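Local coordinates for suppressor of fused family protein (PDB 3K5J) that is of unknown function but resembles the N-terminal domain of human suppressor of fused, and may therefore act by binding other proteins, at residues Y4-V8 and S56-Q61; H11-W16 and Y125-L129; D20-W26 and F38-I44; R30-L35 and A83-S87; L63-F67 and Q95-G99. One frame throughout, in Å; residues are numbered along the deposited sequence. Where two conformers were deposited one is given.

Contact 1 (Y4-V8 and S56-Q61); sequences YNQTV and SSGIGQ. With SO4 (sulfate ion), chain B.
The ring of Y4 lies flat against the side chain of Q61, with Q61 CG over the ring centre, 3.5 Å from the centroid. The contact packs helix 2-15 of the Sufu-like fold on the turn where strand 52-57 leaves the mixed sheet and helix 60-63 begins. The planes of the ring and the Q61 amide are 14° apart, stacked, and the two side chains run past each other in opposite directions. Y4 gets there with CG anti to the backbone N (chi1 175°). Y4 OH passes 3.5 Å from G60 CA and hydrogen-bonds to the carboxylate of E66. That carboxylate also takes the N-H groups of G58 and G60, so the probably charged group is met by several donors. At the ring edge, Y4 CE2 lies 3.6 Å from G58 N.

One turn further along the helix, V8 CG2 packs at 3.5 Å from S57 OG. This hydroxyl donates to N5 OD1 at 2.8 Å, tilted 34° from the amide carbonyl plane, while N5 ND2 is taken by the carbonyl of D37. A sulfate ion, probably from the crystallisation liquor, joins the two segments. Y4 N donates to sulfate O1, and Q61 NE2 donates to sulfate O2 at 2.9 Å.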
# COMPACT_ATOMS: atom_id res chain seq x y z
N TYR A 4 -10.65 14.63 -8.64
CA TYR A 4 -9.82 13.43 -8.77
C TYR A 4 -10.07 12.51 -7.56
O TYR A 4 -10.23 11.31 -7.70
CB TYR A 4 -8.32 13.79 -8.87
CG TYR A 4 -7.48 12.54 -8.87
CD1 TYR A 4 -7.30 11.80 -10.02
CD2 TYR A 4 -6.88 12.07 -7.71
CE1 TYR A 4 -6.62 10.63 -10.02
CE2 TYR A 4 -6.17 10.88 -7.72
CZ TYR A 4 -6.01 10.17 -8.85
OH TYR A 4 -5.30 9.00 -8.88
N ASN A 5 -10.10 13.06 -6.36
CA ASN A 5 -10.31 12.24 -5.18
C ASN A 5 -11.66 11.52 -5.23
O ASN A 5 -11.78 10.36 -4.78
CB ASN A 5 -10.22 13.10 -3.92
CG ASN A 5 -8.82 13.64 -3.65
OD1 ASN A 5 -7.83 13.02 -4.09
ND2 ASN A 5 -8.75 14.77 -2.98
N GLN A 6 -12.67 12.21 -5.76
CA GLN A 6 -13.99 11.60 -5.89
C GLN A 6 -13.94 10.46 -6.93
O GLN A 6 -14.65 9.45 -6.75
CB GLN A 6 -15.06 12.64 -6.19
CG GLN A 6 -16.47 12.03 -6.33
CD GLN A 6 -16.96 11.38 -5.08
OE1 GLN A 6 -16.85 11.94 -3.99
NE2 GLN A 6 -17.52 10.19 -5.21
N THR A 7 -13.16 10.61 -8.00
CA THR A 7 -12.97 9.47 -8.93
C THR A 7 -12.37 8.26 -8.22
O THR A 7 -12.84 7.14 -8.42
CB THR A 7 -12.20 9.81 -10.22
OG1 THR A 7 -10.79 9.91 -9.99
CG2 THR A 7 -12.82 11.06 -10.93
N VAL A 8 -11.39 8.48 -7.36
CA VAL A 8 -10.80 7.38 -6.60
C VAL A 8 -11.83 6.77 -5.65
O VAL A 8 -12.00 5.54 -5.60
CB VAL A 8 -9.52 7.83 -5.85
CG1 VAL A 8 -9.00 6.75 -4.88
CG2 VAL A 8 -8.43 8.29 -6.83
N SER A 56 -4.23 5.37 -0.91
CA SER A 56 -3.87 6.74 -1.22
C SER A 56 -4.76 7.36 -2.29
O SER A 56 -5.25 6.64 -3.17
CB SER A 56 -2.41 6.83 -1.64
OG SER A 56 -2.14 6.22 -2.90
N SER A 57 -4.83 8.69 -2.29
CA SER A 57 -5.52 9.41 -3.35
C SER A 57 -4.87 10.76 -3.60
O SER A 57 -4.96 11.68 -2.77
CB SER A 57 -7.00 9.62 -2.95
OG SER A 57 -7.74 10.25 -4.01
N GLY A 58 -4.21 10.85 -4.74
CA GLY A 58 -3.60 12.10 -5.18
C GLY A 58 -2.27 11.87 -5.88
O GLY A 58 -1.85 12.65 -6.74
N ILE A 59 -1.58 10.80 -5.51
CA ILE A 59 -0.28 10.46 -6.10
C ILE A 59 -0.45 10.16 -7.58
O ILE A 59 0.41 10.46 -8.40
CB ILE A 59 0.40 9.25 -5.34
CG1 ILE A 59 0.67 9.60 -3.87
CG2 ILE A 59 1.63 8.76 -6.12
CD1 ILE A 59 1.02 8.46 -2.97
N GLY A 60 -1.61 9.60 -7.93
CA GLY A 60 -1.82 9.14 -9.31
C GLY A 60 -1.90 10.25 -10.34
O GLY A 60 -1.61 10.02 -11.50
N GLN A 61 -2.18 11.47 -9.91
CA GLN A 61 -2.20 12.59 -10.84
C GLN A 61 -0.80 12.91 -11.40
O GLN A 61 -0.70 13.50 -12.47
CB GLN A 61 -2.83 13.82 -10.20
CG GLN A 61 -4.28 13.66 -9.82
CD GLN A 61 -4.95 14.99 -9.56
OE1 GLN A 61 -4.73 15.65 -8.52
NE2 GLN A 61 -5.77 15.44 -10.55
S SO4 B . -8.70 17.79 -10.04
O1 SO4 B . -9.20 17.04 -8.90
O2 SO4 B . -7.25 17.90 -10.01
O3 SO4 B . -9.16 17.11 -11.26
O4 SO4 B . -9.27 19.15 -10.04

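Contact 2 (H11-W16 and Y125-L129); sequences HLQKFW and YGQEL
F15 projects from the last turn of helix 2-15 into a hollow formed by Y125 of the loop before helix 127-130 and by E128 and L129 of that helix. With W16 and Y125 it forms an aromatic cluster of the Sufu-like fold. L129 CB sits over the centre of the F15 ring, 4.1 Å from the centroid and almost on its normal. The ring tip presses into the loop, with F15 CZ 3.6 Å from Y125 CB. In the conformer given, E128 meets the edge of the ring with its carboxylate nearly upright to it.

W16 enters edge-on: its CZ2 points at the face of Y125, 3.8 Å from Y125 CZ, in a T-shaped pair with planes at 82°. F15 and Y125 meet obliquely. The branches of L129 pack against W16 and L12: CD2 lies near W16 CH2, and L129 CD1 is 3.8 Å from L12 CD2. L12 also touches V55 and F41, which carries the apolar packing on to strands 52-57 and 39-43.

The polar links are few. A water donates to the carbonyl of H11 and, weakly, to that of E128. H11, stacked on F137, gives the direct bond: its NE2 donates to L129 O at 2.8 Å, with the oxygen in the imidazole plane.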
# COMPACT_ATOMS: atom_id res chain seq x y z
N HIS A 11 -14.29 4.65 -7.49
CA HIS A 11 -13.63 3.43 -7.91
C HIS A 11 -13.61 2.41 -6.76
O HIS A 11 -13.97 1.24 -6.92
CB HIS A 11 -12.22 3.75 -8.41
CG HIS A 11 -11.43 2.54 -8.82
ND1 HIS A 11 -11.77 1.76 -9.91
CD2 HIS A 11 -10.31 2.01 -8.29
CE1 HIS A 11 -10.87 0.79 -10.03
NE2 HIS A 11 -9.98 0.92 -9.05
N LEU A 12 -13.22 2.87 -5.58
CA LEU A 12 -13.17 2.00 -4.43
C LEU A 12 -14.56 1.54 -3.98
O LEU A 12 -14.76 0.40 -3.62
CB LEU A 12 -12.44 2.66 -3.25
CG LEU A 12 -11.03 3.18 -3.50
CD1 LEU A 12 -10.48 3.92 -2.28
CD2 LEU A 12 -10.11 2.05 -3.98
N GLN A 13 -15.52 2.47 -4.02
CA GLN A 13 -16.88 2.17 -3.59
C GLN A 13 -17.55 1.15 -4.52
O GLN A 13 -18.34 0.28 -4.06
CB GLN A 13 -17.71 3.45 -3.47
CG GLN A 13 -19.01 3.26 -2.77
CD GLN A 13 -18.87 2.84 -1.31
OE1 GLN A 13 -18.72 3.72 -0.44
NE2 GLN A 13 -18.93 1.51 -1.00
N LYS A 14 -17.25 1.24 -5.81
CA LYS A 14 -17.74 0.29 -6.84
C LYS A 14 -17.17 -1.11 -6.61
O LYS A 14 -17.87 -2.13 -6.78
CB LYS A 14 -17.36 0.78 -8.24
CG LYS A 14 -17.72 -0.15 -9.39
CD LYS A 14 -17.06 0.27 -10.68
CE LYS A 14 -16.95 -0.91 -11.63
NZ LYS A 14 -18.29 -1.47 -11.90
N PHE A 15 -15.89 -1.17 -6.23
CA PHE A 15 -15.24 -2.45 -6.00
C PHE A 15 -15.77 -3.09 -4.71
O PHE A 15 -16.07 -4.28 -4.68
CB PHE A 15 -13.71 -2.29 -5.99
CG PHE A 15 -13.01 -3.60 -5.84
CD1 PHE A 15 -13.01 -4.48 -6.89
CD2 PHE A 15 -12.44 -3.99 -4.67
CE1 PHE A 15 -12.47 -5.72 -6.75
CE2 PHE A 15 -11.88 -5.24 -4.54
CZ PHE A 15 -11.90 -6.09 -5.61
N TRP A 16 -15.89 -2.28 -3.66
CA TRP A 16 -16.47 -2.71 -2.38
C TRP A 16 -17.86 -2.09 -2.17
O TRP A 16 -18.06 -1.27 -1.26
CB TRP A 16 -15.54 -2.38 -1.24
CG TRP A 16 -14.26 -3.16 -1.21
CD1 TRP A 16 -14.13 -4.46 -0.85
CD2 TRP A 16 -12.93 -2.68 -1.47
NE1 TRP A 16 -12.81 -4.83 -0.90
CE2 TRP A 16 -12.05 -3.75 -1.26
CE3 TRP A 16 -12.41 -1.47 -1.89
CZ2 TRP A 16 -10.69 -3.64 -1.46
CZ3 TRP A 16 -11.02 -1.36 -2.09
CH2 TRP A 16 -10.20 -2.42 -1.85
N TYR A 125 -7.24 -8.75 -4.98
CA TYR A 125 -8.40 -8.06 -5.50
C TYR A 125 -8.63 -8.12 -7.01
O TYR A 125 -9.78 -8.14 -7.47
CB TYR A 125 -8.38 -6.62 -5.00
CG TYR A 125 -8.33 -6.53 -3.50
CD1 TYR A 125 -9.27 -7.20 -2.73
CD2 TYR A 125 -7.35 -5.80 -2.85
CE1 TYR A 125 -9.23 -7.17 -1.34
CE2 TYR A 125 -7.31 -5.74 -1.46
CZ TYR A 125 -8.26 -6.40 -0.70
OH TYR A 125 -8.15 -6.34 0.69
N GLY A 126 -7.54 -8.17 -7.77
CA GLY A 126 -7.65 -8.34 -9.22
C GLY A 126 -7.82 -7.05 -10.02
O GLY A 126 -7.75 -5.93 -9.50
N GLN A 127 -8.07 -7.24 -11.32
CA GLN A 127 -8.02 -6.19 -12.27
C GLN A 127 -9.08 -5.12 -12.07
O GLN A 127 -8.86 -3.96 -12.42
CB GLN A 127 -8.14 -6.74 -13.68
CG GLN A 127 -7.81 -5.72 -14.78
CD GLN A 127 -8.04 -6.29 -16.13
OE1 GLN A 127 -9.20 -6.49 -16.54
NE2 GLN A 127 -6.96 -6.61 -16.83
N GLU A 128 -10.23 -5.50 -11.50
CA GLU A 128 -11.29 -4.50 -11.27
C GLU A 128 -10.83 -3.40 -10.31
O GLU A 128 -11.26 -2.25 -10.44
CB GLU A 128 -12.58 -5.12 -10.71
CG GLU A 128 -13.78 -4.15 -10.64
CD GLU A 128 -15.03 -4.80 -10.11
OE1 GLU A 128 -15.01 -5.99 -9.77
OE2 GLU A 128 -16.03 -4.09 -10.00
N LEU A 129 -9.96 -3.75 -9.37
CA LEU A 129 -9.33 -2.76 -8.51
C LEU A 129 -8.09 -2.14 -9.18
O LEU A 129 -7.88 -0.94 -9.10
CB LEU A 129 -8.97 -3.34 -7.16
CG LEU A 129 -8.37 -2.30 -6.19
CD1 LEU A 129 -9.39 -1.21 -5.77
CD2 LEU A 129 -7.78 -2.99 -4.91
O HOH W 1 -13.99 -0.72 -9.12
O HOH W 2 -17.50 -4.67 -8.00
O HOH W 3 -15.90 -6.54 -6.44

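Contact 3 (D20-W26 and F38-I44); sequences DIKGFTW and FQVFQVI
Strands 21-24 and 39-43 pair antiparallel at one edge of the mixed sheet of the Sufu-like fold. K22 and Q42 form a hydrogen-bonded pair: K22 N donates to Q42 O, and Q42 N to K22 O at 2.8 Å. F24 N bonds V40 O at 2.9 Å, but the return bond from V40 N to F24 O is weak at 3.4 Å. F24 O gains a second donor, Q39 NE2 at 3.1 Å, which comes from well above the carbonyl plane.

On the face toward helix 2-15, I21 CG2 packs on F41 CB at 3.9 Å, and the F41 ring runs alongside G23, where no side chain stands in its way. The other face carries F24 and Q42. Here the F24 ring points its edge at Q42 CB, while Q42 NE2 is held by Y54 and E74. Beyond the strands, W26 CZ3 lies 3.6 Å from F38 CD2, with the rings inclined at 35°. A water bridges W26 N and F38 O, accepting from the first and donating to the second at 2.7 Å.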
# COMPACT_ATOMS: atom_id res chain seq x y z
N ASP A 20 -18.57 0.45 3.97
CA ASP A 20 -18.41 1.86 4.26
C ASP A 20 -16.92 2.23 4.03
O ASP A 20 -16.03 1.44 4.34
CB ASP A 20 -18.81 2.17 5.70
CG ASP A 20 -20.30 1.90 5.94
OD1 ASP A 20 -21.13 2.22 5.05
OD2 ASP A 20 -20.62 1.35 7.02
N ILE A 21 -16.71 3.43 3.51
CA ILE A 21 -15.41 3.98 3.22
C ILE A 21 -15.33 5.38 3.81
O ILE A 21 -16.22 6.23 3.57
CB ILE A 21 -15.12 4.01 1.71
CG1 ILE A 21 -15.29 2.62 1.09
CG2 ILE A 21 -13.70 4.67 1.43
CD1 ILE A 21 -15.08 2.54 -0.43
N LYS A 22 -14.30 5.63 4.60
CA LYS A 22 -14.05 6.92 5.26
C LYS A 22 -12.88 7.61 4.58
O LYS A 22 -11.88 6.97 4.29
CB LYS A 22 -13.71 6.74 6.75
CG LYS A 22 -13.38 8.05 7.51
CD LYS A 22 -13.22 7.87 9.03
CE LYS A 22 -13.10 9.19 9.77
NZ LYS A 22 -12.99 9.02 11.24
N GLY A 23 -12.98 8.91 4.38
CA GLY A 23 -11.92 9.72 3.82
C GLY A 23 -11.28 10.59 4.86
O GLY A 23 -11.96 11.12 5.76
N PHE A 24 -9.97 10.76 4.70
CA PHE A 24 -9.11 11.58 5.58
C PHE A 24 -8.43 12.64 4.74
O PHE A 24 -8.13 12.45 3.54
CB PHE A 24 -8.06 10.72 6.24
CG PHE A 24 -8.65 9.65 7.12
CD1 PHE A 24 -8.99 9.97 8.43
CD2 PHE A 24 -8.90 8.41 6.67
CE1 PHE A 24 -9.52 9.01 9.26
CE2 PHE A 24 -9.46 7.43 7.53
CZ PHE A 24 -9.77 7.75 8.78
N THR A 25 -8.20 13.79 5.38
CA THR A 25 -7.55 14.94 4.78
C THR A 25 -6.56 15.58 5.75
O THR A 25 -6.53 15.24 6.94
CB THR A 25 -8.61 16.02 4.38
OG1 THR A 25 -9.21 16.51 5.57
CG2 THR A 25 -9.70 15.50 3.42
N TRP A 26 -5.74 16.49 5.23
CA TRP A 26 -4.80 17.28 6.04
C TRP A 26 -5.07 18.77 5.87
O TRP A 26 -5.31 19.26 4.76
CB TRP A 26 -3.36 17.01 5.66
CG TRP A 26 -2.84 15.68 6.12
CD1 TRP A 26 -2.00 15.47 7.17
CD2 TRP A 26 -3.08 14.37 5.53
NE1 TRP A 26 -1.72 14.12 7.29
CE2 TRP A 26 -2.38 13.43 6.32
CE3 TRP A 26 -3.83 13.90 4.46
CZ2 TRP A 26 -2.37 12.07 6.02
CZ3 TRP A 26 -3.86 12.54 4.20
CH2 TRP A 26 -3.15 11.64 5.01
N PHE A 38 -4.22 15.81 -1.02
CA PHE A 38 -4.01 14.38 -0.86
C PHE A 38 -4.95 13.82 0.19
O PHE A 38 -5.16 14.40 1.26
CB PHE A 38 -2.56 14.10 -0.42
CG PHE A 38 -2.25 12.65 -0.18
CD1 PHE A 38 -2.06 11.77 -1.24
CD2 PHE A 38 -2.08 12.18 1.11
CE1 PHE A 38 -1.77 10.46 -1.01
CE2 PHE A 38 -1.74 10.87 1.34
CZ PHE A 38 -1.60 9.99 0.28
N GLN A 39 -5.50 12.63 -0.10
CA GLN A 39 -6.34 11.92 0.84
C GLN A 39 -5.87 10.49 1.07
O GLN A 39 -5.12 9.92 0.28
CB GLN A 39 -7.81 11.84 0.40
CG GLN A 39 -8.51 13.17 0.37
CD GLN A 39 -10.02 13.07 0.41
OE1 GLN A 39 -10.69 13.26 -0.60
NE2 GLN A 39 -10.56 12.66 1.57
N VAL A 40 -6.33 9.91 2.18
CA VAL A 40 -6.32 8.46 2.37
C VAL A 40 -7.77 8.04 2.56
O VAL A 40 -8.52 8.71 3.28
CB VAL A 40 -5.44 8.04 3.58
CG1 VAL A 40 -5.63 6.56 3.97
CG2 VAL A 40 -3.96 8.35 3.22
N PHE A 41 -8.14 6.95 1.93
CA PHE A 41 -9.45 6.32 2.13
C PHE A 41 -9.28 5.02 2.89
O PHE A 41 -8.35 4.28 2.64
CB PHE A 41 -10.14 6.04 0.78
CG PHE A 41 -10.53 7.30 0.06
CD1 PHE A 41 -11.54 8.11 0.57
CD2 PHE A 41 -9.89 7.69 -1.13
CE1 PHE A 41 -11.89 9.28 -0.09
CE2 PHE A 41 -10.26 8.87 -1.80
CZ PHE A 41 -11.23 9.67 -1.28
N GLN A 42 -10.19 4.78 3.84
CA GLN A 42 -10.21 3.59 4.69
C GLN A 42 -11.47 2.79 4.38
O GLN A 42 -12.60 3.29 4.61
CB GLN A 42 -10.22 4.03 6.14
CG GLN A 42 -10.31 2.93 7.17
CD GLN A 42 -10.73 3.46 8.51
OE1 GLN A 42 -11.80 4.09 8.61
NE2 GLN A 42 -9.95 3.19 9.54
N VAL A 43 -11.29 1.58 3.86
CA VAL A 43 -12.37 0.67 3.60
C VAL A 43 -12.56 -0.15 4.89
O VAL A 43 -11.64 -0.87 5.32
CB VAL A 43 -12.10 -0.25 2.39
CG1 VAL A 43 -13.33 -1.09 2.07
CG2 VAL A 43 -11.63 0.57 1.16
N ILE A 44 -13.72 -0.00 5.50
CA ILE A 44 -14.00 -0.54 6.81
C ILE A 44 -14.59 -1.94 6.68
O ILE A 44 -15.53 -2.16 5.91
CB ILE A 44 -15.00 0.39 7.53
CG1 ILE A 44 -14.37 1.77 7.74
CG2 ILE A 44 -15.46 -0.17 8.88
CD1 ILE A 44 -15.40 2.91 7.94
O HOH W 4 -18.11 -1.43 6.14
O HOH W 5 -5.55 16.87 2.36

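Contact 4 (R30-L35 and A83-S87); sequences RIVEEL and AMLAS
A chi1 of 169° swings S87 OG away from its backbone N and toward E34, whose chain is extended beyond CG (chi2 -176°). The two polar groups meet between helix 30-34 and helix 77-91. S87 OG donates to E34 OE1 at 2.6 Å, on the syn side of the carboxylate and 26° out of its plane. A water closes a small ring by donating to E34 OE2 and to S87 OG, so the carboxylate is held through both oxygens.

The short helical segments run roughly parallel, 26° apart, with their axes 9.8 Å from each other at closest approach. The methyls of A83 and A86 meet the branched side chains of I31 and of L35, just past the end of helix 30-34. In the conformer given, I31 CG1 packs on A83 CB at 4.0 Å, and I31 CD1 turns to A86 CB. L35 CD2 reaches the same A86 CB at 3.9 Å, so one methyl touches both larger side chains. W26 and F38 continue this apolar patch toward the sheet.

R30 lies along the outer side. R30 CD is 3.9 Å from S87 CB, and its NH1 passes near M84 CA, a van der Waals contact. The contact thus has an apolar inner seam and a polar outer side. Hydrogen bonds from S87 OG and from the water would probably favour the charged form of E34.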
# COMPACT_ATOMS: atom_id res chain seq x y z
N ARG A 30 3.12 17.98 5.85
CA ARG A 30 3.89 17.95 4.63
C ARG A 30 3.01 17.94 3.41
O ARG A 30 3.37 18.51 2.40
CB ARG A 30 4.84 16.77 4.62
CG ARG A 30 4.20 15.43 4.50
CD ARG A 30 5.21 14.36 4.91
NE ARG A 30 5.24 14.25 6.36
CZ ARG A 30 6.05 13.43 7.05
NH1 ARG A 30 6.92 12.66 6.44
NH2 ARG A 30 5.94 13.37 8.35
N ILE A 31 1.84 17.33 3.57
CA ILE A 31 0.86 17.17 2.50
C ILE A 31 0.43 18.49 1.88
O ILE A 31 0.35 18.65 0.65
CB ILE A 31 -0.39 16.45 3.04
CG1 ILE A 31 -0.06 14.97 3.25
CG2 ILE A 31 -1.56 16.59 2.05
CD1 ILE A 31 0.62 14.29 2.03
N VAL A 32 0.18 19.44 2.75
CA VAL A 32 -0.44 20.72 2.38
C VAL A 32 0.46 21.48 1.40
O VAL A 32 -0.06 22.01 0.42
CB VAL A 32 -0.74 21.55 3.63
CG1 VAL A 32 -1.32 22.88 3.25
CG2 VAL A 32 -1.71 20.76 4.52
N GLU A 33 1.77 21.44 1.58
CA GLU A 33 2.71 22.06 0.58
C GLU A 33 3.08 21.12 -0.55
O GLU A 33 3.12 21.49 -1.74
CB GLU A 33 3.98 22.60 1.24
N GLU A 34 3.28 19.87 -0.23
CA GLU A 34 3.92 18.96 -1.16
C GLU A 34 2.96 18.26 -2.10
O GLU A 34 3.34 17.91 -3.23
CB GLU A 34 4.76 17.95 -0.43
CG GLU A 34 5.92 18.61 0.34
CD GLU A 34 6.81 17.60 0.98
OE1 GLU A 34 7.12 16.54 0.33
OE2 GLU A 34 7.29 17.91 2.10
N LEU A 35 1.74 18.01 -1.64
CA LEU A 35 0.75 17.34 -2.48
C LEU A 35 -0.64 17.77 -2.04
O LEU A 35 -1.39 17.03 -1.40
CB LEU A 35 0.92 15.83 -2.51
CG LEU A 35 0.11 15.03 -3.53
CD1 LEU A 35 0.39 15.50 -4.97
CD2 LEU A 35 0.41 13.53 -3.39
N ALA A 83 0.99 9.32 4.00
CA ALA A 83 1.41 10.72 3.85
C ALA A 83 2.92 10.85 3.59
O ALA A 83 3.37 11.60 2.73
CB ALA A 83 0.98 11.58 5.03
N MSE A 84 3.69 10.06 4.31
CA MSE A 84 5.15 10.02 4.12
C MSE A 84 5.46 9.57 2.70
O MSE A 84 6.33 10.15 2.03
CB MSE A 84 5.76 9.09 5.15
CG MSE A 84 7.24 8.81 4.92
SE MSE A 84 7.96 7.43 6.05
CE MSE A 84 7.19 5.92 5.17
N LEU A 85 4.76 8.52 2.23
CA LEU A 85 5.00 8.00 0.87
C LEU A 85 4.57 8.96 -0.23
O LEU A 85 5.18 9.00 -1.29
CB LEU A 85 4.41 6.56 0.66
CG LEU A 85 4.98 5.52 1.64
CD1 LEU A 85 4.35 4.12 1.36
CD2 LEU A 85 6.50 5.44 1.59
N ALA A 86 3.53 9.73 0.00
CA ALA A 86 3.10 10.75 -0.93
C ALA A 86 4.26 11.75 -1.12
O ALA A 86 4.60 12.10 -2.25
CB ALA A 86 1.88 11.49 -0.38
N SER A 87 4.85 12.22 -0.03
CA SER A 87 6.00 13.13 -0.12
C SER A 87 7.16 12.48 -0.86
O SER A 87 7.76 13.08 -1.77
CB SER A 87 6.46 13.51 1.30
OG SER A 87 7.73 14.17 1.24
O HOH W 6 8.63 15.87 3.45

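Contact 5 (L63-F67 and Q95-G99); sequences LGQEF and QFQLG
The F67 ring turns its edge to the loop after helix 77-91: F96 O lies near the ring plane, 3.6 Å from F67 CZ. L63 CD2 also lies in that plane at the ring edge. F67 CZ in turn sits near the plane of the F96 ring, at its edge. The contact ties the start of strand 65-71, in the mixed sheet of the Sufu-like fold, to the loop leading to strand 101-103.

The polar link is the amide of Q65. Its NE2 donates twice, to F96 O at 2.9 Å, in the carbonyl plane, and to Q97 OE1 at 3.0 Å, from above the carbonyl plane of Q97. Both acceptors lie close to the plane of the Q65 amide, which fixes its rotation. The two amides are turned 77° against each other. A sharp bend in Q65 (chi2 -108°) brings its NE2 to both oxygens.

L63 CD2 packs on F96 CB at 3.8 Å, while the F96 ring goes on to L85, A88 and S89 of helix 77-91. At the outer end a water donates to L63 O and accepts from Q97 NE2 at 2.8 Å.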
# COMPACT_ATOMS: atom_id res chain seq x y z
N LEU A 63 2.07 10.40 -10.79
CA LEU A 63 2.81 9.15 -10.94
C LEU A 63 2.10 8.10 -11.82
O LEU A 63 2.74 7.17 -12.33
CB LEU A 63 3.04 8.55 -9.53
CG LEU A 63 4.12 7.54 -9.32
CD1 LEU A 63 5.46 8.22 -9.55
CD2 LEU A 63 4.04 6.93 -7.91
N GLY A 64 0.78 8.22 -11.93
CA GLY A 64 -0.00 7.24 -12.66
C GLY A 64 -0.49 6.02 -11.85
O GLY A 64 -1.12 5.10 -12.38
N GLN A 65 -0.20 6.04 -10.54
CA GLN A 65 -0.63 4.97 -9.65
C GLN A 65 -0.85 5.53 -8.22
O GLN A 65 -0.25 6.54 -7.84
CB GLN A 65 0.32 3.76 -9.62
CG GLN A 65 1.78 4.16 -9.38
CD GLN A 65 2.68 4.04 -10.58
OE1 GLN A 65 2.20 3.99 -11.71
NE2 GLN A 65 3.99 4.04 -10.34
N GLU A 66 -1.72 4.83 -7.52
CA GLU A 66 -1.93 4.94 -6.09
C GLU A 66 -1.47 3.66 -5.42
O GLU A 66 -1.17 2.66 -6.10
CB GLU A 66 -3.40 5.15 -5.78
CG GLU A 66 -4.04 6.37 -6.39
CD GLU A 66 -3.57 7.74 -5.92
OE1 GLU A 66 -2.80 7.81 -4.94
OE2 GLU A 66 -3.96 8.75 -6.58
N PHE A 67 -1.45 3.67 -4.08
CA PHE A 67 -0.93 2.56 -3.29
C PHE A 67 -1.93 2.21 -2.18
O PHE A 67 -2.62 3.09 -1.64
CB PHE A 67 0.41 2.93 -2.68
CG PHE A 67 1.46 3.28 -3.71
CD1 PHE A 67 2.11 2.27 -4.41
CD2 PHE A 67 1.67 4.59 -4.09
CE1 PHE A 67 3.02 2.59 -5.38
CE2 PHE A 67 2.57 4.89 -5.11
CZ PHE A 67 3.23 3.90 -5.76
N GLN A 95 11.46 5.47 -7.61
CA GLN A 95 11.48 4.46 -6.55
C GLN A 95 10.09 3.96 -6.20
O GLN A 95 9.95 3.07 -5.36
CB GLN A 95 12.18 4.99 -5.30
CG GLN A 95 13.64 5.36 -5.56
CD GLN A 95 14.41 4.27 -6.26
OE1 GLN A 95 14.36 3.10 -5.86
NE2 GLN A 95 15.09 4.63 -7.34
N PHE A 96 9.08 4.50 -6.86
CA PHE A 96 7.69 4.12 -6.52
C PHE A 96 7.00 3.46 -7.71
O PHE A 96 5.91 3.80 -8.12
CB PHE A 96 6.94 5.34 -5.97
CG PHE A 96 7.35 5.65 -4.58
CD1 PHE A 96 8.47 6.40 -4.31
CD2 PHE A 96 6.67 5.06 -3.54
CE1 PHE A 96 8.88 6.63 -3.01
CE2 PHE A 96 7.05 5.26 -2.24
CZ PHE A 96 8.17 6.00 -1.96
N GLN A 97 7.70 2.47 -8.23
CA GLN A 97 7.25 1.72 -9.38
C GLN A 97 7.08 0.26 -9.00
O GLN A 97 7.67 -0.19 -8.00
CB GLN A 97 8.26 1.88 -10.54
CG GLN A 97 8.51 3.30 -10.95
CD GLN A 97 7.28 4.02 -11.47
OE1 GLN A 97 6.36 3.41 -12.06
NE2 GLN A 97 7.25 5.31 -11.26
N LEU A 98 6.28 -0.50 -9.78
CA LEU A 98 6.17 -1.94 -9.54
C LEU A 98 7.54 -2.58 -9.41
O LEU A 98 8.44 -2.31 -10.24
CB LEU A 98 5.48 -2.69 -10.69
CG LEU A 98 4.00 -2.76 -10.67
CD1 LEU A 98 3.56 -3.34 -12.01
CD2 LEU A 98 3.45 -3.53 -9.48
N GLY A 99 7.66 -3.44 -8.43
CA GLY A 99 8.86 -4.21 -8.17
C GLY A 99 9.89 -3.51 -7.33
O GLY A 99 10.90 -4.11 -6.97
O HOH W 7 5.37 6.75 -12.84

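Overall arrangement
Contacts 1 and 2 both use helix 2-15, with centres 14 Å apart, and their segments alternate along the chain. Contact 3 is nested within the loops that both close. Its strand 39-43 is a sheet neighbour of strand 52-57 in contact 1, which in turn pairs with strand 65-71 of contact 5. Contact 4 joins helices 30-34 and 77-91 and touches contacts 1, 3 and 5. Contacts 2 and 4 lie farthest apart, about 25 Å between centres, without touching. E66 of segment 63-67 bonds Y4 and S56, linking contacts 1 and 5. The contacts thus pack helices 2-15 and 77-91 against the strands of one sheet.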